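Local coordinates for ABC transporter, periplasmic solute-binding protein (Rhizobium meliloti, PDB 4WED) that probably binds a small solute, such as a peptide or a nickel complex, in the periplasm and hands it to an ABC importer, at residues L49-H54 against R170-K175; W58-L63 against S202-Y207; E100-Q105 against G209-K214; D241-G244 against I248-L251. All coordinates share one frame; numbering follows the deposited sequence.

Contact 1 of 4, residues L49-H54 against R170-K175; sequences LDPQSH and RFLSPK
Pro51 lays its ring against Leu172, the two side chains crossing at about a right angle with Pro51 CG 4.1 Å from Leu172 CB. This apolar touch is the close-packed part of the contact: both residues are buried, and Phe183 covers Pro51 further. The polar half lies next to it. One water joins the backbones, donating to Pro51 O at 2.7 Å and accepting from Arg170 N at 2.9 Å. Gln52 comes in beside it: its chain bends at chi2 (85°), which puts Gln52 NE2 3.0 Å from Arg170 O, while the same amide nitrogen donates to Pro168 O. Arg170 sends its guanidinium elsewhere, to Tyr165 O, Ser164 O, Phe65 O and Asp62.

The looser side is the turn itself, where Asp50, Gln52 and Ser53 are partly exposed and His54 is exposed. Here the loop is shaped from within. Ser53 N bonds to Asp50 O at 2.9 Å, closing a type I turn, and Gln52 N donates to Asp50 OD1 at 3.1 Å (N-H...O 154°), an Asx turn in which the carboxylate is met on its anti side, 31° out of plane. Two irregular loops thus meet through one apolar touch and a water bridging two backbone atoms, with the Gln52 amide close to Arg170 O; this mix implies a fit that depends on the turn's shape as well as on side-chain packing.

Contact 2 of 4, residues W58-L63 against S202-Y207; sequences WAIQDL and SVFEHY. With NA (sodium ion), chain B.
Phe204 and Leu63 both carry CG anti to their own carbonyl carbon (chi1 -48° and -72°), and Ile60 turns its CG2 branch anti to the backbone N; these settings bring two aliphatic branches to one aromatic ring. Leu63 CD1 does the closest touching, 3.4 Å from Phe204 CE2. Leu63 CD1 sits over one face of the Phe204 ring, 3.7 Å from its centroid and 23° off the normal, a CH-pi contact displaced toward the rim. Ile60 CG2 reaches Phe204 CZ obliquely at 3.7 Å. Both side chains cross the phenyl group at about a right angle. Trp192 and Leu220, from the strands flanking 201-206, also touch Phe204. With the ring cut back to an alanine, Leu63 CD1 and Ile60 CG2 would probably lose their aromatic partner and a gap would open beside them.

Asp62, between Ile60 and Leu63 in sequence, turns away from Phe204 and grips the sodium ion with both oxygens, Asp62 OD1 at 2.7 Å and OD2 at 2.3 Å; Asp515 and three waters are also ligands. The arrangement is a short helix, 58-61, packed with the residues after it on the mixed sheet of a solute-binding protein lobe, one side apolar and the other carrying the metal site.

Contact 3 of 4, residues E100-Q105 against G209-K214; sequences EGVKFQ and GYWGDK. With FMT (formic acid), chain C.
Val102 and Trp211 lie side by side and point the same way, with Val102 CG2 over one face of the indole and CG1 near Trp211 CD1. With CG between the backbone N and the carbonyl carbon (chi1 67°), Trp211 holds its ring alongside the valine. Trp211 CB meets Val102 CG2 at 4.1 Å and, more loosely, Gly101 O at 4.3 Å. At the ring root, CG keeps to Val102 CG2, while Trp211 CD1 lies 4.1 Å from Val102 CG1. The contact joins the loop following strand 93-98 of the antiparallel sheet to the connection between strands 201-206 and 219-224, antiparallel neighbours in the mixed sheet. Farther along the indole, NE1 donates to Glu66 OE1, and the other oxygen of that carboxylate is hydrogen-bonded to Tyr210 OH. This hydroxyl stands 3.8 Å above the Trp211 ring face opposite Val102, offset toward the rim. A leucine in place of Trp211 would probably leave Glu66 OE1 without its indole N-H and Val102 less well covered. The tip, Trp211 CH2, comes 3.9 Å from the carbon of a formic acid molecule, probably from the crystallisation liquor, whose O1 takes a weak hydrogen bond from Asp213 N at 3.3 Å (161°).

Contact 4 of 4, residues D241-G244 against I248-L251; sequences DLVG and IAPL
Gly244 and Ala249 meet through flat peptide groups rather than rings. At the carbonyl end of the Ala249-Pro250 peptide, Val243 CG2 stands 3.8 Å from Ala249 O, and Gly244 N lies 3.1 Å from that oxygen. A weak hydrogen bond runs from Ala249 N to Gly244 O, 3.2 Å long and bent to 133°. Carbon packs on the same glycine oxygen, with Ile248 CB 3.6 Å from Gly244 O. Val243, with CG1 between its backbone N and carbonyl carbon (chi1 61°), spreads its methyls to two partners: CG2 heads for Ala249, and Val243 CG1 comes 4.2 Å from Leu251 CD2. Leu251 CB lies at the same separation, 4.2 Å, from Gly244 CA. At the backbone angles of Gly244 (phi 138°, psi 173°) a CB would be jammed against the carbonyl O of the preceding residue, which calls for glycine.

The two segments sit between several elements. Strand 488-500 pairs with 242-244 and touches Val243, Ile248 and Leu251; strand 37-42 meets Leu242, Ile248 and Ala249; and helix 228-237 covers Val243 and Ala249 through Arg231, with Leu235 also on Val243.

In the fold
From the N terminus, 49-54, 58-63 and 100-105 come first in that order, and their partners 170-175, 202-207 and 209-214 follow in the same order, so contacts 1, 2 and 3 cross one another. Each closes a loop of more than a hundred residues. Contact 4 comes later, in series, across three intervening residues. The crossing contacts also touch: Arg170 NH1 of contact 1 forms a salt bridge with Asp62 OD1 of contact 2 (2.9 Å), Phe104 of contact 3 packs on Leu172 and Ser173, and Tyr207 OH probably bonds to Phe104 O. Together they tie the mixed sheet and sodium site to the loop beyond strand 93-98. Ala59 against Ile248 links contact 2 to contact 4.

Contact 1 of 4, residues L49-H54 against R170-K175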
loop_
_atom_site.group_PDB
_atom_site.type_symbol
_atom_site.label_atom_id
_atom_site.label_comp_id
_atom_site.label_asym_id
_atom_site.label_seq_id
_atom_site.Cartn_x
_atom_site.Cartn_y
_atom_site.Cartn_z
ATOM N N LEU A 49 -21.556 -1.088 5.088
ATOM C CA LEU A 49 -20.884 -0.520 3.913
ATOM C C LEU A 49 -20.865 0.997 3.863
ATOM O O LEU A 49 -20.470 1.562 2.834
ATOM C CB LEU A 49 -21.582 -1.026 2.651
ATOM C CG LEU A 49 -21.693 -2.550 2.533
ATOM C CD1 LEU A 49 -22.525 -2.929 1.327
ATOM C CD2 LEU A 49 -20.316 -3.187 2.413
ATOM N N ASP A 50 -21.326 1.643 4.940
ATOM C CA ASP A 50 -21.350 3.107 5.052
ATOM C C ASP A 50 -20.041 3.666 4.467
ATOM O O ASP A 50 -18.970 3.472 5.047
ATOM C CB ASP A 50 -21.520 3.502 6.520
ATOM C CG ASP A 50 -21.862 4.961 6.711
ATOM O OD1 ASP A 50 -21.458 5.770 5.851
ATOM O OD2 ASP A 50 -22.524 5.304 7.739
ATOM N N PRO A 51 -20.117 4.342 3.312
ATOM C CA PRO A 51 -18.882 4.761 2.624
ATOM C C PRO A 51 -18.143 5.855 3.364
ATOM O O PRO A 51 -17.026 6.214 2.986
ATOM C CB PRO A 51 -19.384 5.266 1.262
ATOM C CG PRO A 51 -20.785 5.694 1.495
ATOM C CD PRO A 51 -21.332 4.800 2.602
ATOM N N GLN A 52 -18.766 6.404 4.396
ATOM C CA GLN A 52 -18.094 7.344 5.303
ATOM C C GLN A 52 -17.929 6.799 6.720
ATOM O O GLN A 52 -17.817 7.557 7.656
ATOM C CB GLN A 52 -18.833 8.694 5.318
ATOM C CG GLN A 52 -18.635 9.490 4.035
ATOM C CD GLN A 52 -19.593 9.121 2.932
ATOM O OE1 GLN A 52 -20.772 8.885 3.180
ATOM N NE2 GLN A 52 -19.110 9.125 1.688
ATOM N N SER A 53 -17.875 5.486 6.879
ATOM C CA SER A 53 -17.466 4.940 8.151
ATOM C C SER A 53 -16.343 3.902 7.971
ATOM O O SER A 53 -15.753 3.833 6.899
ATOM C CB SER A 53 -18.674 4.375 8.890
ATOM O OG SER A 53 -18.391 4.407 10.267
ATOM N N HIS A 54 -16.055 3.097 9.000
ATOM C CA HIS A 54 -14.859 2.227 8.994
ATOM C C HIS A 54 -15.101 0.731 9.317
ATOM O O HIS A 54 -14.210 0.045 9.838
ATOM C CB HIS A 54 -13.790 2.822 9.928
ATOM C CG HIS A 54 -14.168 2.828 11.382
ATOM N ND1 HIS A 54 -15.106 3.694 11.908
ATOM C CD2 HIS A 54 -13.699 2.105 12.428
ATOM C CE1 HIS A 54 -15.220 3.485 13.208
ATOM N NE2 HIS A 54 -14.371 2.533 13.550
ATOM N N ARG A 170 -16.088 8.644 -1.403
ATOM C CA ARG A 170 -16.927 8.183 -2.508
ATOM C C ARG A 170 -18.363 8.576 -2.323
ATOM O O ARG A 170 -18.715 9.083 -1.270
ATOM C CB ARG A 170 -16.725 6.696 -2.743
ATOM C CG ARG A 170 -15.236 6.387 -2.881
ATOM C CD ARG A 170 -14.984 5.066 -3.571
ATOM N NE ARG A 170 -13.573 4.871 -3.813
ATOM C CZ ARG A 170 -13.077 3.836 -4.499
ATOM N NH1 ARG A 170 -13.895 2.892 -4.996
ATOM N NH2 ARG A 170 -11.766 3.731 -4.687
ATOM N N PHE A 171 -19.176 8.308 -3.348
ATOM C CA PHE A 171 -20.473 8.956 -3.573
ATOM C C PHE A 171 -21.739 8.083 -3.445
ATOM O O PHE A 171 -21.970 7.098 -4.206
ATOM C CB PHE A 171 -20.402 9.695 -4.905
ATOM C CG PHE A 171 -19.365 10.782 -4.887
ATOM C CD1 PHE A 171 -18.033 10.482 -5.157
ATOM C CD2 PHE A 171 -19.697 12.087 -4.498
ATOM C CE1 PHE A 171 -17.058 11.464 -5.102
ATOM C CE2 PHE A 171 -18.718 13.073 -4.430
ATOM C CZ PHE A 171 -17.386 12.757 -4.719
ATOM N N LEU A 172 -22.561 8.477 -2.456
ATOM C CA LEU A 172 -23.750 7.748 -2.043
ATOM C C LEU A 172 -24.948 8.549 -2.447
ATOM O O LEU A 172 -24.990 9.739 -2.193
ATOM C CB LEU A 172 -23.746 7.605 -0.520
ATOM C CG LEU A 172 -25.018 7.120 0.197
ATOM C CD1 LEU A 172 -25.299 5.635 -0.067
ATOM C CD2 LEU A 172 -24.881 7.354 1.691
ATOM N N SER A 173 -25.957 7.903 -3.009
ATOM C CA SER A 173 -27.155 8.624 -3.438
ATOM C C SER A 173 -27.770 9.434 -2.296
ATOM O O SER A 173 -28.184 8.883 -1.291
ATOM C CB SER A 173 -28.179 7.656 -4.001
ATOM O OG SER A 173 -29.456 8.247 -4.122
ATOM N N PRO A 174 -27.871 10.755 -2.462
ATOM C CA PRO A 174 -28.598 11.594 -1.474
ATOM C C PRO A 174 -30.045 11.200 -1.142
ATOM O O PRO A 174 -30.494 11.525 -0.046
ATOM C CB PRO A 174 -28.606 12.969 -2.111
ATOM C CG PRO A 174 -27.523 12.936 -3.113
ATOM C CD PRO A 174 -27.369 11.540 -3.590
ATOM N N LYS A 175 -30.777 10.537 -2.050
ATOM C CA LYS A 175 -32.187 10.167 -1.747
ATOM C C LYS A 175 -32.229 8.835 -1.028
ATOM O O LYS A 175 -33.245 8.472 -0.468
ATOM C CB LYS A 175 -33.065 10.097 -2.997
HETATM O O HOH W 1 -16.380 6.446 0.413
#

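Contact 2 of 4, residues W58-L63 against S202-Y207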
loop_
_atom_site.group_PDB
_atom_site.type_symbol
_atom_site.label_atom_id
_atom_site.label_comp_id
_atom_site.label_asym_id
_atom_site.label_seq_id
_atom_site.Cartn_x
_atom_site.Cartn_y
_atom_site.Cartn_z
ATOM N N TRP A 58 -13.030 -2.995 2.416
ATOM C CA TRP A 58 -12.866 -1.947 1.382
ATOM C C TRP A 58 -13.185 -2.442 -0.023
ATOM O O TRP A 58 -13.919 -1.810 -0.761
ATOM C CB TRP A 58 -11.450 -1.379 1.403
ATOM C CG TRP A 58 -11.069 -0.713 2.706
ATOM C CD1 TRP A 58 -11.298 0.568 3.065
ATOM C CD2 TRP A 58 -10.349 -1.310 3.795
ATOM N NE1 TRP A 58 -10.800 0.814 4.325
ATOM C CE2 TRP A 58 -10.194 -0.318 4.787
ATOM C CE3 TRP A 58 -9.813 -2.588 4.018
ATOM C CZ2 TRP A 58 -9.549 -0.563 5.995
ATOM C CZ3 TRP A 58 -9.169 -2.843 5.219
ATOM C CH2 TRP A 58 -9.045 -1.828 6.202
ATOM N N ALA A 59 -12.637 -3.590 -0.388
ATOM C CA ALA A 59 -12.860 -4.135 -1.708
ATOM C C ALA A 59 -14.333 -4.309 -2.067
ATOM O O ALA A 59 -14.707 -4.267 -3.224
ATOM C CB ALA A 59 -12.125 -5.451 -1.825
ATOM N N ILE A 60 -15.182 -4.488 -1.077
ATOM C CA ILE A 60 -16.632 -4.629 -1.323
ATOM C C ILE A 60 -17.231 -3.306 -1.650
ATOM O O ILE A 60 -18.024 -3.209 -2.586
ATOM C CB ILE A 60 -17.395 -5.146 -0.080
ATOM C CG1 ILE A 60 -16.856 -6.511 0.380
ATOM C CG2 ILE A 60 -18.885 -5.276 -0.357
ATOM C CD1 ILE A 60 -16.917 -7.629 -0.652
ATOM N N GLN A 61 -16.804 -2.280 -0.935
ATOM C CA GLN A 61 -17.240 -0.913 -1.161
ATOM C C GLN A 61 -16.860 -0.493 -2.557
ATOM O O GLN A 61 -17.586 0.205 -3.226
ATOM C CB GLN A 61 -16.611 0.017 -0.138
ATOM C CG GLN A 61 -17.386 0.118 1.150
ATOM C CD GLN A 61 -16.537 0.529 2.313
ATOM O OE1 GLN A 61 -15.450 0.033 2.505
ATOM N NE2 GLN A 61 -17.037 1.443 3.100
ATOM N N ASP A 62 -15.709 -0.962 -2.997
ATOM C CA ASP A 62 -15.193 -0.643 -4.306
ATOM C C ASP A 62 -16.079 -1.167 -5.417
ATOM O O ASP A 62 -15.987 -0.719 -6.541
ATOM C CB ASP A 62 -13.775 -1.158 -4.435
ATOM C CG ASP A 62 -13.150 -0.802 -5.737
ATOM O OD1 ASP A 62 -13.221 0.346 -6.172
ATOM O OD2 ASP A 62 -12.575 -1.696 -6.332
ATOM N N LEU A 63 -16.917 -2.139 -5.096
ATOM C CA LEU A 63 -17.891 -2.686 -6.033
ATOM C C LEU A 63 -18.974 -1.750 -6.549
ATOM O O LEU A 63 -19.372 -1.842 -7.682
ATOM C CB LEU A 63 -18.552 -3.905 -5.422
ATOM C CG LEU A 63 -17.621 -5.089 -5.353
ATOM C CD1 LEU A 63 -18.248 -6.158 -4.494
ATOM C CD2 LEU A 63 -17.381 -5.581 -6.763
ATOM N N SER A 202 -22.276 -12.420 0.196
ATOM C CA SER A 202 -22.896 -11.202 -0.333
ATOM C C SER A 202 -22.957 -11.345 -1.863
ATOM O O SER A 202 -21.999 -11.832 -2.492
ATOM C CB SER A 202 -22.068 -9.942 0.060
ATOM O OG SER A 202 -22.223 -9.649 1.453
ATOM N N VAL A 203 -24.049 -10.866 -2.452
ATOM C CA VAL A 203 -24.362 -11.153 -3.844
ATOM C C VAL A 203 -24.653 -9.862 -4.619
ATOM O O VAL A 203 -25.551 -9.082 -4.197
ATOM C CB VAL A 203 -25.608 -12.061 -3.848
ATOM C CG1 VAL A 203 -26.040 -12.477 -5.247
ATOM C CG2 VAL A 203 -25.353 -13.296 -3.004
ATOM N N PHE A 204 -23.952 -9.651 -5.753
ATOM C CA PHE A 204 -24.128 -8.438 -6.588
ATOM C C PHE A 204 -24.503 -8.758 -8.044
ATOM O O PHE A 204 -24.059 -9.790 -8.553
ATOM C CB PHE A 204 -22.862 -7.638 -6.582
ATOM C CG PHE A 204 -22.276 -7.422 -5.221
ATOM C CD1 PHE A 204 -22.615 -6.279 -4.481
ATOM C CD2 PHE A 204 -21.341 -8.327 -4.685
ATOM C CE1 PHE A 204 -22.073 -6.073 -3.209
ATOM C CE2 PHE A 204 -20.802 -8.128 -3.418
ATOM C CZ PHE A 204 -21.163 -6.999 -2.677
ATOM N N GLU A 205 -25.328 -7.902 -8.688
ATOM C CA GLU A 205 -25.718 -8.007 -10.126
ATOM C C GLU A 205 -25.352 -6.752 -10.933
ATOM O O GLU A 205 -25.495 -5.658 -10.439
ATOM C CB GLU A 205 -27.199 -8.170 -10.265
ATOM N N HIS A 206 -24.922 -6.921 -12.186
ATOM C CA HIS A 206 -24.450 -5.818 -13.050
ATOM C C HIS A 206 -25.438 -4.649 -12.997
ATOM O O HIS A 206 -26.621 -4.883 -13.066
ATOM C CB HIS A 206 -24.250 -6.305 -14.507
ATOM N N TYR A 207 -24.967 -3.404 -12.827
ATOM C CA TYR A 207 -25.886 -2.257 -12.794
ATOM C C TYR A 207 -26.128 -1.729 -14.198
ATOM O O TYR A 207 -25.222 -1.234 -14.841
ATOM C CB TYR A 207 -25.370 -1.117 -11.913
ATOM C CG TYR A 207 -26.152 0.178 -12.112
ATOM C CD1 TYR A 207 -27.551 0.178 -12.105
ATOM C CD2 TYR A 207 -25.509 1.395 -12.299
ATOM C CE1 TYR A 207 -28.266 1.334 -12.301
ATOM C CE2 TYR A 207 -26.230 2.570 -12.476
ATOM C CZ TYR A 207 -27.603 2.521 -12.489
ATOM O OH TYR A 207 -28.341 3.657 -12.671
HETATM NA NA NA B . -11.453 -0.516 -8.019
HETATM O O HOH W 2 -11.292 1.997 -7.515
HETATM O O HOH W 3 -11.085 -2.808 -8.771
HETATM O O HOH W 4 -13.433 -0.277 -8.606
#

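Contact 3 of 4, residues E100-Q105 against G209-K214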
loop_
_atom_site.group_PDB
_atom_site.type_symbol
_atom_site.label_atom_id
_atom_site.label_comp_id
_atom_site.label_asym_id
_atom_site.label_seq_id
_atom_site.Cartn_x
_atom_site.Cartn_y
_atom_site.Cartn_z
ATOM N N GLU A 100 -20.906 14.084 -16.910
ATOM C CA GLU A 100 -22.341 14.211 -17.228
ATOM C C GLU A 100 -22.924 12.832 -17.537
ATOM O O GLU A 100 -22.194 11.927 -17.912
ATOM C CB GLU A 100 -22.554 15.166 -18.432
ATOM N N GLY A 101 -24.229 12.670 -17.326
ATOM C CA GLY A 101 -24.933 11.442 -17.698
ATOM C C GLY A 101 -24.736 10.279 -16.743
ATOM O O GLY A 101 -24.881 9.110 -17.111
ATOM N N VAL A 102 -24.410 10.603 -15.503
ATOM C CA VAL A 102 -24.201 9.610 -14.484
ATOM C C VAL A 102 -25.428 9.545 -13.589
ATOM O O VAL A 102 -25.932 10.554 -13.114
ATOM C CB VAL A 102 -22.987 9.968 -13.639
ATOM C CG1 VAL A 102 -22.841 9.004 -12.469
ATOM C CG2 VAL A 102 -21.732 9.990 -14.516
ATOM N N LYS A 103 -25.887 8.333 -13.345
ATOM C CA LYS A 103 -26.992 8.106 -12.435
ATOM C C LYS A 103 -26.528 7.212 -11.287
ATOM O O LYS A 103 -25.648 6.322 -11.453
ATOM C CB LYS A 103 -28.180 7.479 -13.176
ATOM C CG LYS A 103 -29.135 8.472 -13.826
ATOM C CD LYS A 103 -30.454 7.791 -14.169
ATOM N N PHE A 104 -27.088 7.484 -10.111
ATOM C CA PHE A 104 -26.923 6.590 -8.969
ATOM C C PHE A 104 -27.748 5.360 -9.215
ATOM O O PHE A 104 -28.685 5.404 -10.009
ATOM C CB PHE A 104 -27.413 7.249 -7.689
ATOM C CG PHE A 104 -26.510 8.309 -7.208
ATOM C CD1 PHE A 104 -25.395 7.979 -6.474
ATOM C CD2 PHE A 104 -26.766 9.664 -7.502
ATOM C CE1 PHE A 104 -24.538 8.980 -6.017
ATOM C CE2 PHE A 104 -25.886 10.658 -7.079
ATOM C CZ PHE A 104 -24.780 10.314 -6.329
ATOM N N GLN A 105 -27.440 4.280 -8.506
ATOM C CA GLN A 105 -28.154 3.007 -8.726
ATOM C C GLN A 105 -29.680 3.132 -8.458
ATOM O O GLN A 105 -30.461 2.436 -9.057
ATOM C CB GLN A 105 -27.500 1.882 -7.926
ATOM C CG GLN A 105 -26.097 1.578 -8.438
ATOM C CD GLN A 105 -25.243 0.697 -7.531
ATOM O OE1 GLN A 105 -25.662 0.242 -6.461
ATOM N NE2 GLN A 105 -24.013 0.456 -7.974
ATOM N N GLY A 209 -27.496 0.799 -17.170
ATOM C CA GLY A 209 -27.338 2.252 -17.180
ATOM C C GLY A 209 -26.233 2.713 -16.238
ATOM O O GLY A 209 -26.232 3.856 -15.813
ATOM N N TYR A 210 -25.318 1.811 -15.881
ATOM C CA TYR A 210 -24.011 2.204 -15.359
ATOM C C TYR A 210 -23.354 2.986 -16.456
ATOM O O TYR A 210 -23.476 2.652 -17.627
ATOM C CB TYR A 210 -23.127 1.006 -15.023
ATOM C CG TYR A 210 -21.681 1.375 -14.663
ATOM C CD1 TYR A 210 -21.400 2.291 -13.668
ATOM C CD2 TYR A 210 -20.604 0.780 -15.322
ATOM C CE1 TYR A 210 -20.093 2.643 -13.359
ATOM C CE2 TYR A 210 -19.303 1.121 -15.021
ATOM C CZ TYR A 210 -19.052 2.035 -14.038
ATOM O OH TYR A 210 -17.750 2.324 -13.761
ATOM N N TRP A 211 -22.660 4.031 -16.067
ATOM C CA TRP A 211 -22.149 4.978 -17.029
ATOM C C TRP A 211 -20.992 4.467 -17.867
ATOM O O TRP A 211 -20.897 4.822 -19.016
ATOM C CB TRP A 211 -21.743 6.256 -16.314
ATOM C CG TRP A 211 -20.557 6.155 -15.374
ATOM C CD1 TRP A 211 -20.589 5.982 -14.015
ATOM C CD2 TRP A 211 -19.176 6.305 -15.725
ATOM N NE1 TRP A 211 -19.304 5.990 -13.502
ATOM C CE2 TRP A 211 -18.421 6.191 -14.528
ATOM C CE3 TRP A 211 -18.506 6.531 -16.931
ATOM C CZ2 TRP A 211 -17.029 6.290 -14.505
ATOM C CZ3 TRP A 211 -17.121 6.626 -16.909
ATOM C CH2 TRP A 211 -16.395 6.509 -15.697
ATOM N N GLY A 212 -20.109 3.663 -17.278
ATOM C CA GLY A 212 -18.865 3.210 -17.919
ATOM C C GLY A 212 -19.041 1.829 -18.519
ATOM O O GLY A 212 -20.166 1.442 -18.830
ATOM N N ASP A 213 -17.944 1.089 -18.686
ATOM C CA ASP A 213 -17.991 -0.276 -19.248
ATOM C C ASP A 213 -18.570 -1.267 -18.245
ATOM O O ASP A 213 -18.181 -1.293 -17.055
ATOM C CB ASP A 213 -16.595 -0.783 -19.656
ATOM C CG ASP A 213 -15.896 0.114 -20.688
ATOM O OD1 ASP A 213 -16.432 0.350 -21.798
ATOM O OD2 ASP A 213 -14.784 0.560 -20.389
ATOM N N LYS A 214 -19.470 -2.103 -18.736
ATOM C CA LYS A 214 -20.110 -3.097 -17.911
ATOM C C LYS A 214 -19.327 -4.399 -17.995
ATOM O O LYS A 214 -18.861 -4.759 -19.076
ATOM C CB LYS A 214 -21.553 -3.327 -18.396
HETATM C C FMT C . -15.098 2.865 -16.179
HETATM O O1 FMT C . -15.220 2.118 -17.128
HETATM O O2 FMT C . -14.046 2.757 -15.383
#

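Contact 4 of 4, residues D241-G244 against I248-L251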
loop_
_atom_site.group_PDB
_atom_site.type_symbol
_atom_site.label_atom_id
_atom_site.label_comp_id
_atom_site.label_asym_id
_atom_site.label_seq_id
_atom_site.Cartn_x
_atom_site.Cartn_y
_atom_site.Cartn_z
ATOM N N ASP A 241 -13.886 -19.070 -7.729
ATOM C CA ASP A 241 -13.049 -18.726 -8.869
ATOM C C ASP A 241 -11.832 -17.927 -8.496
ATOM O O ASP A 241 -10.912 -17.888 -9.254
ATOM C CB ASP A 241 -13.823 -17.891 -9.874
ATOM C CG ASP A 241 -14.993 -18.619 -10.440
ATOM O OD1 ASP A 241 -14.810 -19.705 -11.055
ATOM O OD2 ASP A 241 -16.103 -18.078 -10.278
ATOM N N LEU A 242 -11.840 -17.312 -7.322
ATOM C CA LEU A 242 -10.863 -16.294 -6.981
ATOM C C LEU A 242 -10.472 -16.234 -5.515
ATOM O O LEU A 242 -11.316 -16.226 -4.648
ATOM C CB LEU A 242 -11.458 -14.960 -7.358
ATOM C CG LEU A 242 -10.492 -13.965 -7.936
ATOM C CD1 LEU A 242 -9.693 -14.557 -9.090
ATOM C CD2 LEU A 242 -11.304 -12.763 -8.371
ATOM N N VAL A 243 -9.183 -16.204 -5.230
ATOM C CA VAL A 243 -8.735 -16.107 -3.848
ATOM C C VAL A 243 -7.504 -15.210 -3.808
ATOM O O VAL A 243 -6.755 -15.142 -4.793
ATOM C CB VAL A 243 -8.464 -17.509 -3.266
ATOM C CG1 VAL A 243 -7.375 -18.209 -4.052
ATOM C CG2 VAL A 243 -8.142 -17.457 -1.772
ATOM N N GLY A 244 -7.334 -14.484 -2.701
ATOM C CA GLY A 244 -6.186 -13.584 -2.513
ATOM C C GLY A 244 -6.556 -12.255 -1.894
ATOM O O GLY A 244 -7.748 -11.931 -1.720
ATOM N N ILE A 248 -8.750 -9.075 1.966
ATOM C CA ILE A 248 -9.901 -9.716 1.351
ATOM C C ILE A 248 -9.885 -11.195 1.763
ATOM O O ILE A 248 -10.693 -11.623 2.585
ATOM C CB ILE A 248 -9.872 -9.498 -0.183
ATOM C CG1 ILE A 248 -9.981 -7.992 -0.523
ATOM C CG2 ILE A 248 -10.957 -10.291 -0.875
ATOM C CD1 ILE A 248 -9.560 -7.673 -1.945
ATOM N N ALA A 249 -8.945 -11.956 1.230
ATOM C CA ALA A 249 -8.841 -13.391 1.540
ATOM C C ALA A 249 -7.392 -13.829 1.357
ATOM O O ALA A 249 -7.063 -14.448 0.356
ATOM C CB ALA A 249 -9.766 -14.202 0.641
ATOM N N PRO A 250 -6.521 -13.489 2.330
ATOM C CA PRO A 250 -5.106 -13.680 2.134
ATOM C C PRO A 250 -4.735 -15.116 1.731
ATOM O O PRO A 250 -5.432 -16.069 2.039
ATOM C CB PRO A 250 -4.509 -13.345 3.502
ATOM C CG PRO A 250 -5.525 -12.512 4.172
ATOM C CD PRO A 250 -6.816 -13.098 3.717
ATOM N N LEU A 251 -3.604 -15.225 1.065
ATOM C CA LEU A 251 -3.150 -16.465 0.512
ATOM C C LEU A 251 -1.640 -16.428 0.643
ATOM O O LEU A 251 -0.976 -15.745 -0.132
ATOM C CB LEU A 251 -3.572 -16.471 -0.941
ATOM C CG LEU A 251 -3.132 -17.596 -1.846
ATOM C CD1 LEU A 251 -3.960 -18.824 -1.547
ATOM C CD2 LEU A 251 -3.325 -17.174 -3.292
#